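Side-chain contacts in ribonucleoside-diphosphate reductase (Pseudomonas aeruginosa, PDB 5IM3), which probably catalyses the reduction of ribonucleoside diphosphates to deoxyribonucleotides for DNA synthesis, under allosteric control by bound nucleotides such as dATP: residues 667-672 / 682-687; 608-613 / 779-784; 861-866 / 874-879. All blocks are in the same frame, centred on the assembly; numbering follows the deposited sequence.

Overall arrangement
The three contacts lie in the barrel domain of the large subunit, away from the dATP pockets. Contact 2 joins two loops that are far apart in sequence, and contact 1 is nested inside the chain loop it closes; contact 3 follows both. Contacts 1 and 2 have centres about 12 Å apart and meet mainly through Asp667, whose N lies 3.2 Å from Ser782 OG, a probable hydrogen bond, and also where Leu671 packs on Ile613. Contacts 1 and 3, about 14 Å apart between centres, touch where Ile682 and Ala685 pack on helix 856-866. Contacts 2 and 3 stay separate, their nearest atoms about 5 Å apart, so contact 1 bridges the other two.

Contact 1. Residues 667-672 / 682-687; sequences DALYLQ and IAFADQ
Residues 667-672 and 682-687 belong to two helices whose segment axes come within 11.4 Å and run at 121° to each other, more antiparallel than parallel; Leu669 and Phe684 have the nearest CA atoms, 8.3 Å apart. That spacing is filled mainly by one ring. Phe684 points toward helix 665-672 with CG anti to its own N, and the amide of Gln672 stands over one face of the ring, NE2 3.2 Å above its plane and over its centre. The amide and ring planes are 77° apart, so the amide meets the ring steeply instead of lying flat on it. Its rotation is set by a second partner: NE2 donates to Ala668 O at 3.2 Å, with an N-H...O angle of 164°, from above that carbonyl's plane. Leu669 CD2 lies 3.9 Å from Phe684 CD2 and Ala668 CB 4.2 Å from Phe684 CE2, both approaching obliquely. The contact is thus a largely buried helix-helix junction of the barrel domain, built around the Phe684 ring. Helix 665-672 directly follows strand 659-663 of the main sheet; its Phe665 also meets the Phe684 ring, while Ile682 and Ala685 of helix 679-707 pack on helix 856-866.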
ATOM      1  N   ASP A 667      -4.756  40.185  13.871  1.00 57.64           N
ATOM      2  CA  ASP A 667      -5.719  40.918  14.682  1.00 55.59           C
ATOM      3  C   ASP A 667      -6.034  42.281  14.076  1.00 57.01           C
ATOM      4  O   ASP A 667      -7.165  42.764  14.194  1.00 59.80           O
ATOM      5  CB  ASP A 667      -5.191  41.072  16.106  1.00 53.95           C
ATOM      6  CG  ASP A 667      -5.148  39.752  16.858  1.00 54.25           C
ATOM      7  OD1 ASP A 667      -5.485  38.711  16.254  1.00 54.44           O
ATOM      8  OD2 ASP A 667      -4.770  39.753  18.048  1.00 51.82           O
ATOM      9  N   ALA A 668      -5.058  42.911  13.422  1.00 57.79           N
ATOM     10  CA  ALA A 668      -5.335  44.167  12.734  1.00 59.35           C
ATOM     11  C   ALA A 668      -6.297  43.954  11.572  1.00 59.78           C
ATOM     12  O   ALA A 668      -7.126  44.823  11.281  1.00 60.73           O
ATOM     13  CB  ALA A 668      -4.033  44.801  12.246  1.00 55.95           C
ATOM     14  N   LEU A 669      -6.194  42.809  10.887  1.00 59.26           N
ATOM     15  CA  LEU A 669      -7.155  42.483   9.838  1.00 59.80           C
ATOM     16  C   LEU A 669      -8.563  42.353  10.408  1.00 62.52           C
ATOM     17  O   LEU A 669      -9.528  42.853   9.817  1.00 63.22           O
ATOM     18  CB  LEU A 669      -6.750  41.186   9.132  1.00 58.28           C
ATOM     19  CG  LEU A 669      -5.499  41.195   8.255  1.00 56.09           C
ATOM     20  CD1 LEU A 669      -5.204  39.786   7.762  1.00 56.10           C
ATOM     21  CD2 LEU A 669      -5.648  42.142   7.079  1.00 57.50           C
ATOM     22  N   TYR A 670      -8.701  41.679  11.552  1.00 63.73           N
ATOM     23  CA  TYR A 670     -10.010  41.552  12.185  1.00 65.23           C
ATOM     24  C   TYR A 670     -10.647  42.917  12.407  1.00 68.44           C
ATOM     25  O   TYR A 670     -11.828  43.123  12.108  1.00 72.03           O
ATOM     26  CB  TYR A 670      -9.884  40.810  13.520  1.00 65.00           C
ATOM     27  CG  TYR A 670      -9.492  39.349  13.424  1.00 62.13           C
ATOM     28  CD1 TYR A 670      -9.820  38.582  12.311  1.00 61.23           C
ATOM     29  CD2 TYR A 670      -8.801  38.733  14.461  1.00 60.11           C
ATOM     30  CE1 TYR A 670      -9.465  37.245  12.232  1.00 60.12           C
ATOM     31  CE2 TYR A 670      -8.440  37.400  14.390  1.00 59.61           C
ATOM     32  CZ  TYR A 670      -8.776  36.660  13.276  1.00 60.51           C
ATOM     33  OH  TYR A 670      -8.421  35.333  13.205  1.00 60.08           O
ATOM     34  N   LEU A 671      -9.874  43.867  12.942  1.00 67.97           N
ATOM     35  CA  LEU A 671     -10.425  45.182  13.253  1.00 69.71           C
ATOM     36  C   LEU A 671     -10.910  45.916  12.014  1.00 70.35           C
ATOM     37  O   LEU A 671     -11.749  46.813  12.129  1.00 73.03           O
ATOM     38  CB  LEU A 671      -9.381  46.028  13.982  1.00 68.86           C
ATOM     39  CG  LEU A 671      -8.998  45.550  15.383  1.00 68.89           C
ATOM     40  CD1 LEU A 671      -7.921  46.443  15.980  1.00 67.97           C
ATOM     41  CD2 LEU A 671     -10.220  45.509  16.294  1.00 68.94           C
ATOM     42  N   GLN A 672     -10.395  45.567  10.840  1.00 70.69           N
ATOM     43  CA  GLN A 672     -10.870  46.119   9.582  1.00 70.92           C
ATOM     44  C   GLN A 672     -11.865  45.199   8.887  1.00 71.13           C
ATOM     45  O   GLN A 672     -12.383  45.552   7.823  1.00 72.61           O
ATOM     46  CB  GLN A 672      -9.680  46.403   8.659  1.00 69.59           C
ATOM     47  CG  GLN A 672      -8.614  47.294   9.289  1.00 68.61           C
ATOM     48  CD  GLN A 672      -7.377  47.425   8.427  1.00 67.38           C
ATOM     49  OE1 GLN A 672      -7.331  48.247   7.513  1.00 68.90           O
ATOM     50  NE2 GLN A 672      -6.364  46.612   8.714  1.00 66.37           N
ATOM     51  N   ILE A 682      -4.039  41.764   1.120  1.00 68.93           N
ATOM     52  CA  ILE A 682      -2.795  41.976   0.389  1.00 68.29           C
ATOM     53  C   ILE A 682      -2.511  43.466   0.255  1.00 68.47           C
ATOM     54  O   ILE A 682      -1.357  43.906   0.342  1.00 69.10           O
ATOM     55  CB  ILE A 682      -2.874  41.277  -0.981  1.00 70.42           C
ATOM     56  CG1 ILE A 682      -2.758  39.761  -0.791  1.00 70.64           C
ATOM     57  CG2 ILE A 682      -1.800  41.797  -1.927  1.00 71.24           C
ATOM     58  CD1 ILE A 682      -2.890  38.958  -2.071  1.00 73.56           C
ATOM     59  N   ALA A 683      -3.558  44.266   0.045  1.00 63.92           N
ATOM     60  CA  ALA A 683      -3.386  45.710  -0.057  1.00 62.83           C
ATOM     61  C   ALA A 683      -2.953  46.309   1.276  1.00 61.50           C
ATOM     62  O   ALA A 683      -2.048  47.151   1.327  1.00 59.17           O
ATOM     63  CB  ALA A 683      -4.684  46.356  -0.540  1.00 63.77           C
ATOM     64  N   PHE A 684      -3.594  45.892   2.372  1.00 63.40           N
ATOM     65  CA  PHE A 684      -3.216  46.406   3.684  1.00 62.40           C
ATOM     66  C   PHE A 684      -1.791  46.003   4.049  1.00 61.25           C
ATOM     67  O   PHE A 684      -1.056  46.784   4.664  1.00 60.97           O
ATOM     68  CB  PHE A 684      -4.198  45.917   4.748  1.00 62.12           C
ATOM     69  CG  PHE A 684      -3.774  46.243   6.149  1.00 62.97           C
ATOM     70  CD1 PHE A 684      -3.788  47.552   6.604  1.00 65.10           C
ATOM     71  CD2 PHE A 684      -3.356  45.243   7.011  1.00 60.95           C
ATOM     72  CE1 PHE A 684      -3.390  47.858   7.894  1.00 64.52           C
ATOM     73  CE2 PHE A 684      -2.959  45.540   8.303  1.00 60.88           C
ATOM     74  CZ  PHE A 684      -2.974  46.849   8.744  1.00 61.79           C
ATOM     75  N   ALA A 685      -1.384  44.783   3.686  1.00 52.42           N
ATOM     76  CA  ALA A 685      -0.021  44.342   3.974  1.00 52.30           C
ATOM     77  C   ALA A 685       0.998  45.183   3.219  1.00 53.96           C
ATOM     78  O   ALA A 685       2.069  45.505   3.747  1.00 51.92           O
ATOM     79  CB  ALA A 685       0.145  42.867   3.611  1.00 49.74           C
ATOM     80  N   ASP A 686       0.680  45.544   1.975  1.00 66.71           N
ATOM     81  CA  ASP A 686       1.575  46.377   1.178  1.00 69.03           C
ATOM     82  C   ASP A 686       1.708  47.769   1.782  1.00 68.66           C
ATOM     83  O   ASP A 686       2.820  48.242   2.044  1.00 66.85           O
ATOM     84  CB  ASP A 686       1.050  46.459  -0.257  1.00 72.10           C
ATOM     85  CG  ASP A 686       2.028  47.124  -1.208  1.00 74.93           C
ATOM     86  OD1 ASP A 686       2.801  48.001  -0.767  1.00 74.87           O
ATOM     87  OD2 ASP A 686       2.020  46.769  -2.405  1.00 76.61           O
ATOM     88  N   GLN A 687       0.575  48.438   2.018  1.00 66.00           N
ATOM     89  CA  GLN A 687       0.601  49.842   2.412  1.00 65.75           C
ATOM     90  C   GLN A 687       1.051  50.027   3.855  1.00 65.78           C
ATOM     91  O   GLN A 687       1.709  51.025   4.170  1.00 67.54           O
ATOM     92  CB  GLN A 687      -0.780  50.456   2.205  1.00 69.24           C
ATOM     93  CG  GLN A 687      -1.260  50.386   0.769  1.00 70.57           C
ATOM     94  CD  GLN A 687      -2.702  50.814   0.615  1.00 71.59           C
ATOM     95  OE1 GLN A 687      -3.469  50.194  -0.122  1.00 72.60           O
ATOM     96  NE2 GLN A 687      -3.084  51.878   1.313  1.00 73.15           N
TER

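Contact 2. Residues 608-613 / 779-784; sequences NLVNHI and TGVSQS
Val781 packs into the angle between Asn608 and Val610, and the tight part of this contact is confined to its CG1 methyl. CG1 lies 3.4 Å from Asn608 OD1 and 3.7 Å from Val610 CG2; it sits anti to the carbonyl carbon of Val781 (chi1 -61°), which carries it to both partners at once. The two valine side chains run alongside one another, pointing opposite ways, whereas the Asn608 amide crosses Val781 obliquely. OD1 also receives a weak bond from Val610 N at 3.1 Å, bent to 125°; the firmer hold is at ND2, bonded to Phe351 O. Packing slackens toward Thr779, whose CB is 4.3 Å from Asn608 ND2 and whose hydroxyl bonds back to Ile775 O in its own helix. Next to it, Gly780 leaves the helix with positive phi (79°) and is solvent-exposed, marking the loose side. Within 608-613, His612 ND1 donates to Asn608 O at 2.7 Å, tying the turn together beyond the interface. In the barrel domain, strand 600-608, parallel to strand 659-663, thus passes into a turn that meets the loop following helix 773-779, with Met663 against Thr779 and Val781, and helix 665-672 beside Val610 and Ser782.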
ATOM      1  N   ASN A 608       3.425  46.895  17.499  1.00 50.38           N
ATOM      2  CA  ASN A 608       2.132  46.270  17.759  1.00 52.81           C
ATOM      3  C   ASN A 608       1.095  46.972  16.887  1.00 52.90           C
ATOM      4  O   ASN A 608       0.593  48.043  17.239  1.00 50.64           O
ATOM      5  CB  ASN A 608       1.782  46.363  19.240  1.00 51.93           C
ATOM      6  CG  ASN A 608       0.397  45.839  19.550  1.00 53.19           C
ATOM      7  OD1 ASN A 608      -0.274  45.264  18.693  1.00 53.54           O
ATOM      8  ND2 ASN A 608      -0.038  46.030  20.788  1.00 55.47           N
ATOM      9  N   LEU A 609       0.781  46.364  15.740  1.00 56.82           N
ATOM     10  CA  LEU A 609      -0.149  46.982  14.801  1.00 61.11           C
ATOM     11  C   LEU A 609      -1.524  47.204  15.419  1.00 60.94           C
ATOM     12  O   LEU A 609      -2.191  48.195  15.099  1.00 63.96           O
ATOM     13  CB  LEU A 609      -0.268  46.122  13.541  1.00 61.28           C
ATOM     14  CG  LEU A 609       0.925  46.176  12.587  1.00 62.08           C
ATOM     15  CD1 LEU A 609       0.792  45.128  11.486  1.00 61.74           C
ATOM     16  CD2 LEU A 609       1.057  47.572  11.987  1.00 62.60           C
ATOM     17  N   VAL A 610      -1.963  46.306  16.302  1.00 53.78           N
ATOM     18  CA  VAL A 610      -3.290  46.439  16.898  1.00 56.80           C
ATOM     19  C   VAL A 610      -3.440  47.795  17.573  1.00 58.02           C
ATOM     20  O   VAL A 610      -4.480  48.451  17.454  1.00 59.39           O
ATOM     21  CB  VAL A 610      -3.550  45.286  17.882  1.00 56.31           C
ATOM     22  CG1 VAL A 610      -4.791  45.570  18.742  1.00 54.99           C
ATOM     23  CG2 VAL A 610      -3.713  43.980  17.119  1.00 53.63           C
ATOM     24  N   ASN A 611      -2.410  48.234  18.296  1.00 60.85           N
ATOM     25  CA  ASN A 611      -2.467  49.522  18.975  1.00 62.35           C
ATOM     26  C   ASN A 611      -2.383  50.701  18.017  1.00 63.48           C
ATOM     27  O   ASN A 611      -2.362  51.848  18.482  1.00 63.87           O
ATOM     28  CB  ASN A 611      -1.348  49.619  20.011  1.00 62.11           C
ATOM     29  CG  ASN A 611      -1.725  48.988  21.338  1.00 62.88           C
ATOM     30  OD1 ASN A 611      -2.618  48.144  21.407  1.00 63.31           O
ATOM     31  ND2 ASN A 611      -1.048  49.403  22.403  1.00 62.07           N
ATOM     32  N   HIS A 612      -2.330  50.454  16.706  1.00 60.89           N
ATOM     33  CA  HIS A 612      -2.337  51.520  15.712  1.00 63.67           C
ATOM     34  C   HIS A 612      -3.524  51.401  14.765  1.00 65.18           C
ATOM     35  O   HIS A 612      -3.498  51.963  13.665  1.00 64.96           O
ATOM     36  CB  HIS A 612      -1.018  51.526  14.941  1.00 61.58           C
ATOM     37  CG  HIS A 612       0.175  51.716  15.821  1.00 60.58           C
ATOM     38  ND1 HIS A 612       0.726  50.688  16.556  1.00 60.63           N
ATOM     39  CD2 HIS A 612       0.901  52.820  16.112  1.00 61.00           C
ATOM     40  CE1 HIS A 612       1.751  51.150  17.248  1.00 60.02           C
ATOM     41  NE2 HIS A 612       1.876  52.440  16.999  1.00 59.75           N
ATOM     42  N   ILE A 613      -4.563  50.677  15.174  1.00 65.57           N
ATOM     43  CA  ILE A 613      -5.824  50.603  14.449  1.00 67.08           C
ATOM     44  C   ILE A 613      -6.874  51.321  15.285  1.00 71.14           C
ATOM     45  O   ILE A 613      -7.182  50.899  16.408  1.00 70.58           O
ATOM     46  CB  ILE A 613      -6.242  49.150  14.168  1.00 65.55           C
ATOM     47  CG1 ILE A 613      -5.179  48.427  13.331  1.00 63.36           C
ATOM     48  CG2 ILE A 613      -7.598  49.110  13.461  1.00 67.22           C
ATOM     49  CD1 ILE A 613      -4.994  48.989  11.931  1.00 64.78           C
ATOM     50  N   THR A 779       1.747  41.145  25.006  1.00 55.86           N
ATOM     51  CA  THR A 779       0.900  42.252  24.587  1.00 56.91           C
ATOM     52  C   THR A 779      -0.508  41.816  24.198  1.00 56.93           C
ATOM     53  O   THR A 779      -1.370  42.677  23.997  1.00 58.39           O
ATOM     54  CB  THR A 779       1.546  42.991  23.408  1.00 55.28           C
ATOM     55  OG1 THR A 779       1.758  42.075  22.327  1.00 51.59           O
ATOM     56  CG2 THR A 779       2.880  43.606  23.826  1.00 56.02           C
ATOM     57  N   GLY A 780      -0.757  40.516  24.081  1.00 62.42           N
ATOM     58  CA  GLY A 780      -2.097  40.014  23.831  1.00 61.74           C
ATOM     59  C   GLY A 780      -2.569  40.114  22.398  1.00 60.67           C
ATOM     60  O   GLY A 780      -3.762  40.340  22.159  1.00 61.96           O
ATOM     61  N   VAL A 781      -1.671  39.934  21.428  1.00 51.02           N
ATOM     62  CA  VAL A 781      -1.998  40.067  20.014  1.00 48.03           C
ATOM     63  C   VAL A 781      -1.540  38.812  19.277  1.00 45.58           C
ATOM     64  O   VAL A 781      -0.922  37.916  19.854  1.00 44.20           O
ATOM     65  CB  VAL A 781      -1.368  41.330  19.388  1.00 50.30           C
ATOM     66  CG1 VAL A 781      -1.894  42.589  20.085  1.00 51.68           C
ATOM     67  CG2 VAL A 781       0.159  41.267  19.462  1.00 47.55           C
ATOM     68  N   SER A 782      -1.860  38.756  17.988  1.00 48.75           N
ATOM     69  CA  SER A 782      -1.486  37.617  17.162  1.00 50.90           C
ATOM     70  C   SER A 782       0.005  37.657  16.823  1.00 48.97           C
ATOM     71  O   SER A 782       0.666  38.693  16.920  1.00 48.06           O
ATOM     72  CB  SER A 782      -2.316  37.586  15.877  1.00 50.53           C
ATOM     73  OG  SER A 782      -2.208  38.807  15.163  1.00 52.85           O
ATOM     74  N   GLN A 783       0.525  36.504  16.408  1.00 55.98           N
ATOM     75  CA  GLN A 783       1.952  36.360  16.140  1.00 55.82           C
ATOM     76  C   GLN A 783       2.332  37.036  14.826  1.00 54.04           C
ATOM     77  O   GLN A 783       1.764  36.726  13.775  1.00 55.18           O
ATOM     78  CB  GLN A 783       2.331  34.881  16.088  1.00 56.35           C
ATOM     79  CG  GLN A 783       1.866  34.065  17.281  1.00 61.75           C
ATOM     80  CD  GLN A 783       2.614  34.408  18.548  1.00 66.05           C
ATOM     81  OE1 GLN A 783       3.567  35.188  18.528  1.00 68.66           O
ATOM     82  NE2 GLN A 783       2.192  33.821  19.663  1.00 66.51           N
ATOM     83  N   SER A 784       3.306  37.947  14.895  1.00 49.04           N
ATOM     84  CA  SER A 784       3.905  38.614  13.738  1.00 49.83           C
ATOM     85  C   SER A 784       2.938  38.768  12.566  1.00 47.10           C
ATOM     86  O   SER A 784       2.023  39.595  12.623  1.00 47.47           O
ATOM     87  CB  SER A 784       5.166  37.865  13.298  1.00 46.20           C
ATOM     88  OG  SER A 784       4.890  36.505  13.032  1.00 49.08           O
TER

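Contact 3. Residues 861-866 / 874-879; sequences EAASRR and QSLNLY
Polar and apolar contacts divide the junction between Arg866 and Ala863 on helix segment 861-866 and Gln874 and Leu876 on segment 874-879. The polar half is carried by the Gln874 amide. Arg866 NE donates to Gln874 OE1 at 3.1 Å with an N-H...O angle of 175°, an almost straight bond that lies in the carbonyl plane and at the guanidinium edge. The two flat groups are turned 67° apart. A bend at chi3 of Arg866 (-66°) folds the guanidinium back along its helix, where Ala862 O lies 3.7 Å above its plane and over its centre. On the other branch of the amide, Gln874 NE2 comes 2.9 Å from Ala863 O, so both polar ends of Gln874 face the last turn of the helix. The positive charge of Arg866 would be expected to polarise the Gln874 carbonyl.

The apolar half is simpler: the Leu876 side chain, its CG anti to the backbone N, reaches toward the helix and presents both methyls to Ala863 CB, CD2 at 3.6 Å and CD1 at 3.8 Å. All four residues are buried. Beyond the interface, the guanidinium forms a cation-pi interaction with Phe665, and the Arg866 side chain packs on Ala685 and Met689 of helix 679-707. Within the barrel domain, the junction thus sets the end of helix 856-866 against the approach to strand 878-881, which pairs in parallel with strand 906-909.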
ATOM      1  N   GLU A 861       1.757  36.105  -1.527  1.00 63.38           N
ATOM      2  CA  GLU A 861       1.598  37.405  -2.172  1.00 67.13           C
ATOM      3  C   GLU A 861       1.667  38.538  -1.157  1.00 65.30           C
ATOM      4  O   GLU A 861       2.227  39.604  -1.442  1.00 66.06           O
ATOM      5  CB  GLU A 861       0.276  37.457  -2.937  1.00 73.34           C
ATOM      6  CG  GLU A 861       0.402  37.130  -4.415  1.00 78.06           C
ATOM      7  CD  GLU A 861       1.211  38.166  -5.171  1.00 81.96           C
ATOM      8  OE1 GLU A 861       1.407  39.278  -4.633  1.00 82.26           O
ATOM      9  OE2 GLU A 861       1.657  37.866  -6.298  1.00 85.35           O
ATOM     10  N   ALA A 862       1.092  38.331   0.028  1.00 57.20           N
ATOM     11  CA  ALA A 862       1.186  39.335   1.080  1.00 55.81           C
ATOM     12  C   ALA A 862       2.635  39.545   1.497  1.00 55.40           C
ATOM     13  O   ALA A 862       3.105  40.682   1.612  1.00 56.86           O
ATOM     14  CB  ALA A 862       0.338  38.915   2.279  1.00 55.01           C
ATOM     15  N   ALA A 863       3.361  38.448   1.728  1.00 54.52           N
ATOM     16  CA  ALA A 863       4.767  38.559   2.090  1.00 51.50           C
ATOM     17  C   ALA A 863       5.568  39.208   0.969  1.00 52.08           C
ATOM     18  O   ALA A 863       6.493  39.986   1.228  1.00 53.77           O
ATOM     19  CB  ALA A 863       5.329  37.181   2.429  1.00 49.97           C
ATOM     20  N   SER A 864       5.213  38.915  -0.286  1.00 50.87           N
ATOM     21  CA  SER A 864       5.921  39.508  -1.418  1.00 51.38           C
ATOM     22  C   SER A 864       5.842  41.029  -1.392  1.00 53.60           C
ATOM     23  O   SER A 864       6.829  41.715  -1.677  1.00 52.68           O
ATOM     24  CB  SER A 864       5.353  38.973  -2.733  1.00 49.91           C
ATOM     25  OG  SER A 864       5.958  39.615  -3.843  1.00 50.93           O
ATOM     26  N   ARG A 865       4.672  41.578  -1.065  1.00 55.75           N
ATOM     27  CA  ARG A 865       4.523  43.027  -1.079  1.00 60.36           C
ATOM     28  C   ARG A 865       5.122  43.675   0.159  1.00 59.52           C
ATOM     29  O   ARG A 865       5.580  44.821   0.091  1.00 60.55           O
ATOM     30  CB  ARG A 865       3.052  43.406  -1.214  1.00 64.70           C
ATOM     31  CG  ARG A 865       2.551  43.320  -2.641  1.00 67.03           C
ATOM     32  CD  ARG A 865       1.139  42.822  -2.659  1.00 68.87           C
ATOM     33  NE  ARG A 865       0.616  42.647  -4.008  1.00 72.93           N
ATOM     34  CZ  ARG A 865       0.031  43.606  -4.718  1.00 75.58           C
ATOM     35  NH1 ARG A 865      -0.094  44.830  -4.221  1.00 75.77           N
ATOM     36  NH2 ARG A 865      -0.421  43.342  -5.937  1.00 78.49           N
ATOM     37  N   ARG A 866       5.127  42.974   1.293  1.00 60.39           N
ATOM     38  CA  ARG A 866       5.836  43.491   2.457  1.00 61.61           C
ATOM     39  C   ARG A 866       7.333  43.550   2.189  1.00 59.04           C
ATOM     40  O   ARG A 866       8.008  44.501   2.600  1.00 58.74           O
ATOM     41  CB  ARG A 866       5.538  42.629   3.684  1.00 60.18           C
ATOM     42  CG  ARG A 866       4.157  42.865   4.278  1.00 63.16           C
ATOM     43  CD  ARG A 866       3.977  42.111   5.587  1.00 62.14           C
ATOM     44  NE  ARG A 866       3.992  40.666   5.371  1.00 64.98           N
ATOM     45  CZ  ARG A 866       2.907  39.912   5.221  1.00 64.93           C
ATOM     46  NH1 ARG A 866       1.694  40.451   5.276  1.00 67.82           N
ATOM     47  NH2 ARG A 866       3.035  38.609   5.020  1.00 64.12           N
ATOM     48  N   GLN A 874      11.781  38.384   6.214  1.00 47.32           N
ATOM     49  CA  GLN A 874      10.701  38.130   7.158  1.00 50.20           C
ATOM     50  C   GLN A 874      10.520  36.630   7.330  1.00 48.84           C
ATOM     51  O   GLN A 874      10.565  35.875   6.353  1.00 52.32           O
ATOM     52  CB  GLN A 874       9.387  38.773   6.688  1.00 56.52           C
ATOM     53  CG  GLN A 874       8.966  38.389   5.283  1.00 57.42           C
ATOM     54  CD  GLN A 874       7.880  39.295   4.729  1.00 61.13           C
ATOM     55  OE1 GLN A 874       6.801  39.428   5.312  1.00 61.61           O
ATOM     56  NE2 GLN A 874       8.165  39.930   3.597  1.00 63.13           N
ATOM     57  N   SER A 875      10.320  36.207   8.578  1.00 43.49           N
ATOM     58  CA  SER A 875      10.076  34.799   8.873  1.00 42.33           C
ATOM     59  C   SER A 875       8.688  34.406   8.382  1.00 43.94           C
ATOM     60  O   SER A 875       7.678  34.913   8.883  1.00 45.66           O
ATOM     61  CB  SER A 875      10.207  34.543  10.370  1.00 39.84           C
ATOM     62  OG  SER A 875      11.498  34.882  10.821  1.00 41.12           O
ATOM     63  N   LEU A 876       8.636  33.500   7.413  1.00 45.82           N
ATOM     64  CA  LEU A 876       7.401  33.186   6.700  1.00 47.73           C
ATOM     65  C   LEU A 876       7.111  31.695   6.812  1.00 47.98           C
ATOM     66  O   LEU A 876       7.650  30.893   6.044  1.00 47.26           O
ATOM     67  CB  LEU A 876       7.501  33.609   5.239  1.00 48.18           C
ATOM     68  CG  LEU A 876       6.205  33.475   4.438  1.00 51.43           C
ATOM     69  CD1 LEU A 876       5.127  34.398   4.995  1.00 50.25           C
ATOM     70  CD2 LEU A 876       6.462  33.768   2.971  1.00 52.04           C
ATOM     71  N   ASN A 877       6.254  31.324   7.757  1.00 49.50           N
ATOM     72  CA  ASN A 877       5.731  29.970   7.800  1.00 50.77           C
ATOM     73  C   ASN A 877       4.653  29.803   6.738  1.00 50.19           C
ATOM     74  O   ASN A 877       3.866  30.718   6.482  1.00 49.76           O
ATOM     75  CB  ASN A 877       5.164  29.655   9.180  1.00 52.10           C
ATOM     76  CG  ASN A 877       6.234  29.606  10.243  1.00 53.91           C
ATOM     77  OD1 ASN A 877       7.333  29.101  10.013  1.00 53.85           O
ATOM     78  ND2 ASN A 877       5.926  30.147  11.413  1.00 55.47           N
ATOM     79  N   LEU A 878       4.636  28.640   6.101  1.00 47.83           N
ATOM     80  CA  LEU A 878       3.651  28.331   5.077  1.00 48.15           C
ATOM     81  C   LEU A 878       2.833  27.125   5.505  1.00 49.57           C
ATOM     82  O   LEU A 878       3.372  26.147   6.035  1.00 49.07           O
ATOM     83  CB  LEU A 878       4.316  28.073   3.725  1.00 49.67           C
ATOM     84  CG  LEU A 878       4.941  29.300   3.055  1.00 48.68           C
ATOM     85  CD1 LEU A 878       5.572  28.906   1.735  1.00 50.88           C
ATOM     86  CD2 LEU A 878       3.915  30.402   2.833  1.00 50.48           C
ATOM     87  N   TYR A 879       1.524  27.214   5.282  1.00 52.00           N
ATOM     88  CA  TYR A 879       0.577  26.178   5.665  1.00 53.46           C
ATOM     89  C   TYR A 879      -0.060  25.625   4.401  1.00 53.57           C
ATOM     90  O   TYR A 879      -0.613  26.382   3.598  1.00 53.92           O
ATOM     91  CB  TYR A 879      -0.480  26.736   6.618  1.00 53.43           C
ATOM     92  CG  TYR A 879       0.125  27.367   7.847  1.00 51.76           C
ATOM     93  CD1 TYR A 879       0.563  28.685   7.831  1.00 52.11           C
ATOM     94  CD2 TYR A 879       0.272  26.641   9.020  1.00 52.28           C
ATOM     95  CE1 TYR A 879       1.125  29.263   8.952  1.00 51.20           C
ATOM     96  CE2 TYR A 879       0.830  27.213  10.146  1.00 52.01           C
ATOM     97  CZ  TYR A 879       1.256  28.520  10.105  1.00 51.94           C
ATOM     98  OH  TYR A 879       1.815  29.085  11.228  1.00 54.97           O
TER